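PDB 7A27: SmhA from Serratia marcescens, which is the A component of Smh, a tripartite alpha-pore-forming toxin, and probably works with its two partner proteins to perforate target membranes. Local coordinates for residues 28-33 with 360-365; 174-179 with 255-260; 199-204 with 232-237. All blocks are in the same frame, centred on the assembly; numbering follows the deposited sequence.

Contact 1: 28-33 with 360-365; sequences NQSYSN and NILPEV
Asn33 and Leu362 carry the contact, their side chains sliding past each other in opposite directions as one leaves helix 14-37 and the other the chain beyond helix 325-358. They meet at their bases, Asn33 CB lying 3.6 Å from Leu362 CB. Leu362 runs on with CG anti to its backbone N (chi1 -171°), which brings both methyls against the helix: CD2 sits 3.7 Å from the carbonyl oxygen Ser30 O, and CD1 lies 4.1 Å from Ser30 CB. Leu197 and Ile236 also pack on this leucine. The amide of Asn33 reaches the other way, where ND2 gives Asn360 O a weak, bent hydrogen bond (3.2 Å, 140° at the hydrogen). One turn earlier, Gln29 stretches out alongside Asn360 and passes it by, NE2 coming 3.7 Å from Asn360 CA. That amide is held instead by Tyr356 O, in the last turn of helix 325-358, and its OE1 takes a weak hydrogen bond from Asn359 ND2. Ser30 OG has a weak bond to the same nitrogen, so two helix residues touch the side chain of Asn359. Here an N-terminal helix of the bundle is fastened to the chain leaving the C-terminal helix, next to a calcium site: Asn359 binds calcium in a structure of this protein, although none is bound to this chain.

Contact 2: 174-179 with 255-260; sequences EAIAKN and ANYAKL
Ile176 pushes its side chain against Asn256, Tyr257 and Leu260, and this is the tight half of the contact. The helix segments run nearly antiparallel, at 156°, with their axes 10.0 Å apart at closest approach. Ile176 CG1 slides past Asn256 in the opposite direction, 3.8 Å from Asn256 CB. Its chain continues extended (chi2 168°), so that CD1 reaches farthest across and meets two partners at once: Leu260 CD2 at 3.7 Å and Tyr257 CE1 at 3.9 Å. Both side chains cross the isoleucine at about a right angle. The other branch, CG2, stays nearer its own helix and touches the phenol end of the ring, 3.8 Å from Tyr257 OH. Ile176, Tyr257 and Leu260 are all buried.

The other half is polar and thinner. Ala175 offers a single methyl, with CB 3.7 Å from Asn256 ND2, and both residues remain partly exposed to solvent. Here Asn256 ND2 donates to Asn179 OD1 over 3.0 Å, with a bent 137° at the hydrogen. The two amides are nearly coplanar although their side chains cross, and each lies a little tilted from the line to its partner. Asn179 is gripped at both ends, since its ND2 donates to Glu252 OE2, one turn before Asn256 on the same helix; this fixes the rotation of its amide.

The pair joins helix 160-188 to helix 247-268, the two helices that flank the hairpin in sequence. Leu172 and Ile180 extend the packing along the first helix, Leu172 touching Asn256 and Ile180 touching Tyr257. Deeper in, Tyr257 passes from the helix pair to the strands: its ring lies on Val202 and Gln237, and its hydroxyl bonds to Ile236 O in strand 230-237.

Contact 3: 199-204 with 232-237; sequences QSIVAA and MISGIQ
Val202 is the bump that fits the bare backbone of Gly235: its CG1 lies 4.0 Å from Gly235 CA, over a hollow that exists because the glycine bears no side chain. The same methyl touches Gln237 OE1 at 3.7 Å, while CG2 leans over Ile233 O at 3.5 Å and crosses the Ile233 side chain. Val202 swells the strand in this way because it sits in a beta bulge, where the antiparallel register slips by one residue between Ile201 and Ala203. Ser200 and Gly235 exchange two backbone hydrogen bonds before the bulge; at the bulge Ile233 bonds to two residues of the longer strand, its O taking Val202 N and its N giving to Ala203 O. The two strands form a hairpin with a long, partly disordered tip, recalling the beta-tongue in the head of ClyA-type toxins. Beyond the bulge, Ile233 CD1 settles 3.9 Å from the small Ala203 CB, with Tyr264 covering both. On the opposite face Met232 curls back, bent along its chain, so that SD rests 3.9 Å from Ala204 CB and CE 3.9 Å from Ile201 CG2. At the other end Gln237 bends toward Ser200, whose OG donates to Gln237 OE1 over 2.9 Å from above the carbonyl plane.

In the fold
From the N terminus, helix 14-37 comes first, and its residues 28-33 wait for almost the whole chain before contact 1 closes the longest loop with the tail 360-365. Within that loop, contact 2 joins helix 160-188 to helix 247-268, and within contact 2 lies contact 3, the hairpin between these helices; the three loops nest without crossing. In space they form a row with contact 3 in the middle: its centre is about 12 Å from that of contact 1 and 11 Å from that of contact 2. The tail hydrogen-bonds to Gln199 at the start of strand 198-206, and Tyr257 joins contact 2 to strand 230-237, so the C-terminal tail and helix 247-268 both attach to the hairpin.

Contact 1: 28-33 with 360-365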
loop_
_atom_site.group_PDB
_atom_site.type_symbol
_atom_site.label_atom_id
_atom_site.label_comp_id
_atom_site.label_asym_id
_atom_site.label_seq_id
_atom_site.Cartn_x
_atom_site.Cartn_y
_atom_site.Cartn_z
ATOM N N ASN A 28 0.897 3.908 -0.052
ATOM C CA ASN A 28 0.885 4.367 1.360
ATOM C C ASN A 28 2.328 4.656 1.795
ATOM O O ASN A 28 2.528 5.469 2.709
ATOM C CB ASN A 28 0.207 3.357 2.286
ATOM C CG ASN A 28 -0.392 4.007 3.520
ATOM O OD1 ASN A 28 -0.660 5.210 3.534
ATOM N ND2 ASN A 28 -0.626 3.211 4.555
ATOM N N GLN A 29 3.298 4.011 1.163
ATOM C CA GLN A 29 4.747 4.225 1.413
ATOM C C GLN A 29 5.051 5.669 0.984
ATOM O O GLN A 29 5.733 6.385 1.759
ATOM C CB GLN A 29 5.530 3.147 0.649
ATOM C CG GLN A 29 6.992 3.007 1.004
ATOM C CD GLN A 29 7.661 1.852 0.282
ATOM O OE1 GLN A 29 7.140 1.293 -0.672
ATOM N NE2 GLN A 29 8.850 1.473 0.730
ATOM N N SER A 30 4.518 6.085 -0.181
ATOM C CA SER A 30 4.718 7.428 -0.784
ATOM C C SER A 30 3.970 8.473 0.048
ATOM O O SER A 30 4.521 9.551 0.244
ATOM C CB SER A 30 4.304 7.474 -2.243
ATOM O OG SER A 30 5.046 6.560 -3.040
ATOM N N TYR A 31 2.775 8.167 0.547
ATOM C CA TYR A 31 1.985 9.093 1.402
ATOM C C TYR A 31 2.669 9.248 2.760
ATOM O O TYR A 31 2.543 10.319 3.339
ATOM C CB TYR A 31 0.524 8.666 1.533
ATOM C CG TYR A 31 -0.306 8.822 0.285
ATOM C CD1 TYR A 31 -0.132 9.902 -0.567
ATOM C CD2 TYR A 31 -1.345 7.955 0.007
ATOM C CE1 TYR A 31 -0.903 10.055 -1.708
ATOM C CE2 TYR A 31 -2.135 8.098 -1.119
ATOM C CZ TYR A 31 -1.904 9.147 -1.977
ATOM O OH TYR A 31 -2.671 9.303 -3.076
ATOM N N SER A 32 3.378 8.230 3.240
ATOM C CA SER A 32 4.193 8.336 4.479
ATOM C C SER A 32 5.353 9.292 4.209
ATOM O O SER A 32 5.596 10.158 5.059
ATOM C CB SER A 32 4.709 7.013 4.946
ATOM O OG SER A 32 3.625 6.151 5.199
ATOM N N ASN A 33 6.029 9.141 3.066
ATOM C CA ASN A 33 7.180 9.997 2.701
ATOM C C ASN A 33 6.707 11.447 2.564
ATOM O O ASN A 33 7.487 12.355 2.911
ATOM C CB ASN A 33 7.864 9.524 1.422
ATOM C CG ASN A 33 8.773 8.338 1.644
ATOM O OD1 ASN A 33 9.522 8.284 2.631
ATOM N ND2 ASN A 33 8.734 7.400 0.703
ATOM N N ASN A 360 11.219 3.495 -1.405
ATOM C CA ASN A 360 11.466 3.937 -0.008
ATOM C C ASN A 360 11.777 5.435 0.007
ATOM O O ASN A 360 11.655 6.042 1.079
ATOM C CB ASN A 360 12.599 3.191 0.694
ATOM C CG ASN A 360 12.651 3.536 2.172
ATOM O OD1 ASN A 360 11.645 3.448 2.885
ATOM N ND2 ASN A 360 13.805 3.946 2.658
ATOM N N ILE A 361 12.180 5.993 -1.132
ATOM C CA ILE A 361 12.538 7.435 -1.273
ATOM C C ILE A 361 11.544 8.098 -2.238
ATOM O O ILE A 361 11.170 7.461 -3.231
ATOM C CB ILE A 361 14.017 7.609 -1.695
ATOM C CG1 ILE A 361 14.419 9.089 -1.739
ATOM C CG2 ILE A 361 14.302 6.904 -3.012
ATOM C CD1 ILE A 361 14.229 9.866 -0.429
ATOM N N LEU A 362 11.105 9.323 -1.922
ATOM C CA LEU A 362 10.152 10.148 -2.718
ATOM C C LEU A 362 10.928 11.340 -3.265
ATOM O O LEU A 362 10.930 12.418 -2.673
ATOM C CB LEU A 362 9.007 10.602 -1.807
ATOM C CG LEU A 362 7.818 11.279 -2.485
ATOM C CD1 LEU A 362 7.084 10.281 -3.372
ATOM C CD2 LEU A 362 6.863 11.873 -1.443
ATOM N N PRO A 363 11.613 11.173 -4.421
ATOM C CA PRO A 363 12.499 12.213 -4.952
ATOM C C PRO A 363 11.851 13.559 -5.295
ATOM O O PRO A 363 10.705 13.568 -5.579
ATOM C CB PRO A 363 13.040 11.562 -6.236
ATOM C CG PRO A 363 12.042 10.486 -6.592
ATOM C CD PRO A 363 11.591 9.955 -5.255
ATOM N N GLU A 364 12.622 14.650 -5.282
ATOM C CA GLU A 364 12.176 16.004 -5.723
ATOM C C GLU A 364 12.036 15.997 -7.257
ATOM O O GLU A 364 12.776 15.229 -7.912
ATOM C CB GLU A 364 13.182 17.092 -5.337
ATOM C CG GLU A 364 13.455 17.210 -3.839
ATOM C CD GLU A 364 12.350 17.834 -3.007
ATOM O OE1 GLU A 364 11.543 18.630 -3.569
ATOM O OE2 GLU A 364 12.308 17.546 -1.784
ATOM N N VAL A 365 11.130 16.804 -7.823
ATOM C CA VAL A 365 11.011 16.945 -9.313
ATOM C C VAL A 365 10.990 18.430 -9.676
ATOM O O VAL A 365 10.405 19.198 -8.928
ATOM C CB VAL A 365 9.846 16.157 -9.933
ATOM C CG1 VAL A 365 10.145 14.666 -9.911
ATOM C CG2 VAL A 365 8.545 16.474 -9.242
#

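Contact 2: 174-179 with 255-260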
loop_
_atom_site.group_PDB
_atom_site.type_symbol
_atom_site.label_atom_id
_atom_site.label_comp_id
_atom_site.label_asym_id
_atom_site.label_seq_id
_atom_site.Cartn_x
_atom_site.Cartn_y
_atom_site.Cartn_z
ATOM N N GLU A 174 -9.854 16.799 -2.964
ATOM C CA GLU A 174 -10.600 15.574 -3.344
ATOM C C GLU A 174 -10.287 15.221 -4.808
ATOM O O GLU A 174 -10.130 14.024 -5.084
ATOM C CB GLU A 174 -12.099 15.731 -3.081
ATOM C CG GLU A 174 -12.613 14.886 -1.920
ATOM C CD GLU A 174 -14.138 14.750 -1.812
ATOM O OE1 GLU A 174 -14.871 15.757 -2.115
ATOM O OE2 GLU A 174 -14.618 13.627 -1.422
ATOM N N ALA A 175 -10.166 16.217 -5.697
ATOM C CA ALA A 175 -9.885 16.030 -7.139
ATOM C C ALA A 175 -8.449 15.540 -7.332
ATOM O O ALA A 175 -8.233 14.621 -8.139
ATOM C CB ALA A 175 -10.080 17.323 -7.879
ATOM N N ILE A 176 -7.503 16.177 -6.645
ATOM C CA ILE A 176 -6.039 15.895 -6.708
ATOM C C ILE A 176 -5.782 14.441 -6.291
ATOM O O ILE A 176 -4.897 13.793 -6.890
ATOM C CB ILE A 176 -5.302 16.886 -5.791
ATOM C CG1 ILE A 176 -5.307 18.297 -6.380
ATOM C CG2 ILE A 176 -3.895 16.399 -5.486
ATOM C CD1 ILE A 176 -4.847 19.359 -5.397
ATOM N N ALA A 177 -6.507 13.956 -5.279
ATOM C CA ALA A 177 -6.382 12.581 -4.761
ATOM C C ALA A 177 -6.763 11.607 -5.869
ATOM O O ALA A 177 -6.025 10.635 -6.025
ATOM C CB ALA A 177 -7.235 12.403 -3.536
ATOM N N LYS A 178 -7.836 11.888 -6.622
ATOM C CA LYS A 178 -8.300 11.030 -7.746
ATOM C C LYS A 178 -7.214 10.998 -8.840
ATOM O O LYS A 178 -6.963 9.899 -9.390
ATOM C CB LYS A 178 -9.676 11.460 -8.273
ATOM C CG LYS A 178 -10.827 11.311 -7.289
ATOM C CD LYS A 178 -12.212 11.022 -7.913
ATOM C CE LYS A 178 -12.852 12.145 -8.708
ATOM N NZ LYS A 178 -13.153 13.326 -7.860
ATOM N N ASN A 179 -6.571 12.138 -9.112
ATOM C CA ASN A 179 -5.493 12.262 -10.121
ATOM C C ASN A 179 -4.296 11.408 -9.694
ATOM O O ASN A 179 -3.826 10.615 -10.515
ATOM C CB ASN A 179 -5.052 13.711 -10.314
ATOM C CG ASN A 179 -6.081 14.594 -11.001
ATOM O OD1 ASN A 179 -6.065 15.813 -10.816
ATOM N ND2 ASN A 179 -6.959 14.005 -11.802
ATOM N N ALA A 255 -3.021 21.433 -13.541
ATOM C CA ALA A 255 -4.137 22.405 -13.532
ATOM C C ALA A 255 -4.704 22.556 -12.108
ATOM O O ALA A 255 -4.876 23.708 -11.655
ATOM C CB ALA A 255 -5.192 21.960 -14.506
ATOM N N ASN A 256 -4.981 21.447 -11.425
ATOM C CA ASN A 256 -5.552 21.457 -10.052
ATOM C C ASN A 256 -4.566 22.089 -9.062
ATOM O O ASN A 256 -5.018 22.870 -8.219
ATOM C CB ASN A 256 -6.035 20.061 -9.641
ATOM C CG ASN A 256 -7.347 19.695 -10.308
ATOM O OD1 ASN A 256 -8.123 20.574 -10.693
ATOM N ND2 ASN A 256 -7.604 18.402 -10.435
ATOM N N TYR A 257 -3.266 21.783 -9.133
ATOM C CA TYR A 257 -2.262 22.389 -8.215
ATOM C C TYR A 257 -2.269 23.910 -8.443
ATOM O O TYR A 257 -2.267 24.661 -7.449
ATOM C CB TYR A 257 -0.875 21.742 -8.324
ATOM C CG TYR A 257 -0.701 20.439 -7.579
ATOM C CD1 TYR A 257 -1.102 20.297 -6.262
ATOM C CD2 TYR A 257 -0.053 19.358 -8.155
ATOM C CE1 TYR A 257 -0.916 19.113 -5.564
ATOM C CE2 TYR A 257 0.149 18.165 -7.471
ATOM C CZ TYR A 257 -0.284 18.033 -6.165
ATOM O OH TYR A 257 -0.082 16.861 -5.476
ATOM N N ALA A 258 -2.338 24.363 -9.693
ATOM C CA ALA A 258 -2.388 25.805 -10.017
ATOM C C ALA A 258 -3.548 26.456 -9.247
ATOM O O ALA A 258 -3.309 27.485 -8.572
ATOM C CB ALA A 258 -2.519 26.025 -11.507
ATOM N N LYS A 259 -4.747 25.865 -9.332
ATOM C CA LYS A 259 -5.982 26.371 -8.678
ATOM C C LYS A 259 -5.860 26.268 -7.154
ATOM O O LYS A 259 -6.374 27.174 -6.459
ATOM C CB LYS A 259 -7.230 25.615 -9.158
ATOM C CG LYS A 259 -7.572 25.823 -10.630
ATOM C CD LYS A 259 -9.072 25.870 -10.961
ATOM C CE LYS A 259 -9.687 24.529 -11.293
ATOM N NZ LYS A 259 -9.256 24.063 -12.627
ATOM N N LEU A 260 -5.220 25.208 -6.652
ATOM C CA LEU A 260 -5.044 24.986 -5.196
ATOM C C LEU A 260 -4.219 26.146 -4.621
ATOM O O LEU A 260 -4.596 26.667 -3.542
ATOM C CB LEU A 260 -4.360 23.640 -4.945
ATOM C CG LEU A 260 -4.193 23.285 -3.466
ATOM C CD1 LEU A 260 -5.557 23.212 -2.813
ATOM C CD2 LEU A 260 -3.413 21.994 -3.249
#

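Contact 3: 199-204 with 232-237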
loop_
_atom_site.group_PDB
_atom_site.type_symbol
_atom_site.label_atom_id
_atom_site.label_comp_id
_atom_site.label_asym_id
_atom_site.label_seq_id
_atom_site.Cartn_x
_atom_site.Cartn_y
_atom_site.Cartn_z
ATOM N N GLN A 199 7.802 14.504 -5.655
ATOM C CA GLN A 199 7.182 15.556 -4.811
ATOM C C GLN A 199 7.781 16.910 -5.175
ATOM O O GLN A 199 8.872 16.942 -5.778
ATOM C CB GLN A 199 7.419 15.275 -3.330
ATOM C CG GLN A 199 8.880 15.216 -2.902
ATOM C CD GLN A 199 9.007 15.233 -1.392
ATOM O OE1 GLN A 199 8.527 16.148 -0.717
ATOM N NE2 GLN A 199 9.651 14.213 -0.843
ATOM N N SER A 200 7.083 17.989 -4.827
ATOM C CA SER A 200 7.522 19.395 -5.034
ATOM C C SER A 200 6.612 20.309 -4.218
ATOM O O SER A 200 5.536 19.826 -3.750
ATOM C CB SER A 200 7.511 19.778 -6.488
ATOM O OG SER A 200 6.186 19.935 -6.981
ATOM N N ILE A 201 7.017 21.554 -4.007
ATOM C CA ILE A 201 6.124 22.550 -3.358
ATOM C C ILE A 201 5.051 22.876 -4.411
ATOM O O ILE A 201 5.426 23.045 -5.594
ATOM C CB ILE A 201 6.902 23.792 -2.890
ATOM C CG1 ILE A 201 8.123 23.435 -2.028
ATOM C CG2 ILE A 201 5.946 24.794 -2.228
ATOM C CD1 ILE A 201 7.819 22.582 -0.830
ATOM N N VAL A 202 3.769 22.882 -4.032
ATOM C CA VAL A 202 2.634 23.089 -4.983
ATOM C C VAL A 202 1.823 24.333 -4.612
ATOM O O VAL A 202 1.163 24.902 -5.505
ATOM C CB VAL A 202 1.742 21.840 -5.009
ATOM C CG1 VAL A 202 2.503 20.631 -5.525
ATOM C CG2 VAL A 202 1.137 21.548 -3.644
ATOM N N ALA A 203 1.869 24.726 -3.342
ATOM C CA ALA A 203 1.111 25.859 -2.777
ATOM C C ALA A 203 1.843 26.439 -1.571
ATOM O O ALA A 203 2.849 25.855 -1.135
ATOM C CB ALA A 203 -0.266 25.388 -2.388
ATOM N N ALA A 204 1.331 27.540 -1.039
ATOM C CA ALA A 204 1.929 28.261 0.098
ATOM C C ALA A 204 0.850 29.054 0.826
ATOM O O ALA A 204 -0.140 29.432 0.173
ATOM C CB ALA A 204 3.009 29.151 -0.430
ATOM N N MET A 232 5.007 26.212 3.529
ATOM C CA MET A 232 5.162 25.593 2.179
ATOM C C MET A 232 4.519 24.205 2.132
ATOM O O MET A 232 4.943 23.323 2.904
ATOM C CB MET A 232 6.636 25.494 1.776
ATOM C CG MET A 232 7.320 26.850 1.793
ATOM S SD MET A 232 6.637 27.940 0.497
ATOM C CE MET A 232 7.944 27.743 -0.723
ATOM N N ILE A 233 3.580 24.015 1.199
ATOM C CA ILE A 233 2.773 22.769 1.033
ATOM C C ILE A 233 3.414 21.866 -0.020
ATOM O O ILE A 233 3.561 22.287 -1.190
ATOM C CB ILE A 233 1.323 23.105 0.666
ATOM C CG1 ILE A 233 0.685 23.994 1.741
ATOM C CG2 ILE A 233 0.526 21.840 0.409
ATOM C CD1 ILE A 233 -0.656 24.598 1.383
ATOM N N SER A 234 3.784 20.658 0.401
ATOM C CA SER A 234 4.395 19.611 -0.450
ATOM C C SER A 234 3.262 18.761 -1.029
ATOM O O SER A 234 2.258 18.522 -0.314
ATOM C CB SER A 234 5.404 18.782 0.324
ATOM O OG SER A 234 6.421 19.603 0.911
ATOM N N GLY A 235 3.389 18.364 -2.291
ATOM C CA GLY A 235 2.399 17.513 -2.965
ATOM C C GLY A 235 3.088 16.475 -3.822
ATOM O O GLY A 235 4.215 16.771 -4.312
ATOM N N ILE A 236 2.455 15.306 -3.984
ATOM C CA ILE A 236 2.953 14.205 -4.864
ATOM C C ILE A 236 2.991 14.749 -6.292
ATOM O O ILE A 236 2.151 15.627 -6.603
ATOM C CB ILE A 236 2.061 12.949 -4.809
ATOM C CG1 ILE A 236 1.906 12.385 -3.393
ATOM C CG2 ILE A 236 2.576 11.892 -5.772
ATOM C CD1 ILE A 236 3.185 11.918 -2.764
ATOM N N GLN A 237 3.911 14.247 -7.122
ATOM C CA GLN A 237 4.020 14.614 -8.552
ATOM C C GLN A 237 4.401 13.357 -9.334
ATOM O O GLN A 237 4.951 12.426 -8.742
ATOM C CB GLN A 237 5.077 15.688 -8.746
ATOM C CG GLN A 237 4.632 16.766 -9.726
ATOM C CD GLN A 237 3.740 17.821 -9.114
ATOM O OE1 GLN A 237 3.948 18.302 -7.992
ATOM N NE2 GLN A 237 2.866 18.340 -9.965
HETATM O O HOH W 1 8.172 18.568 -1.408
#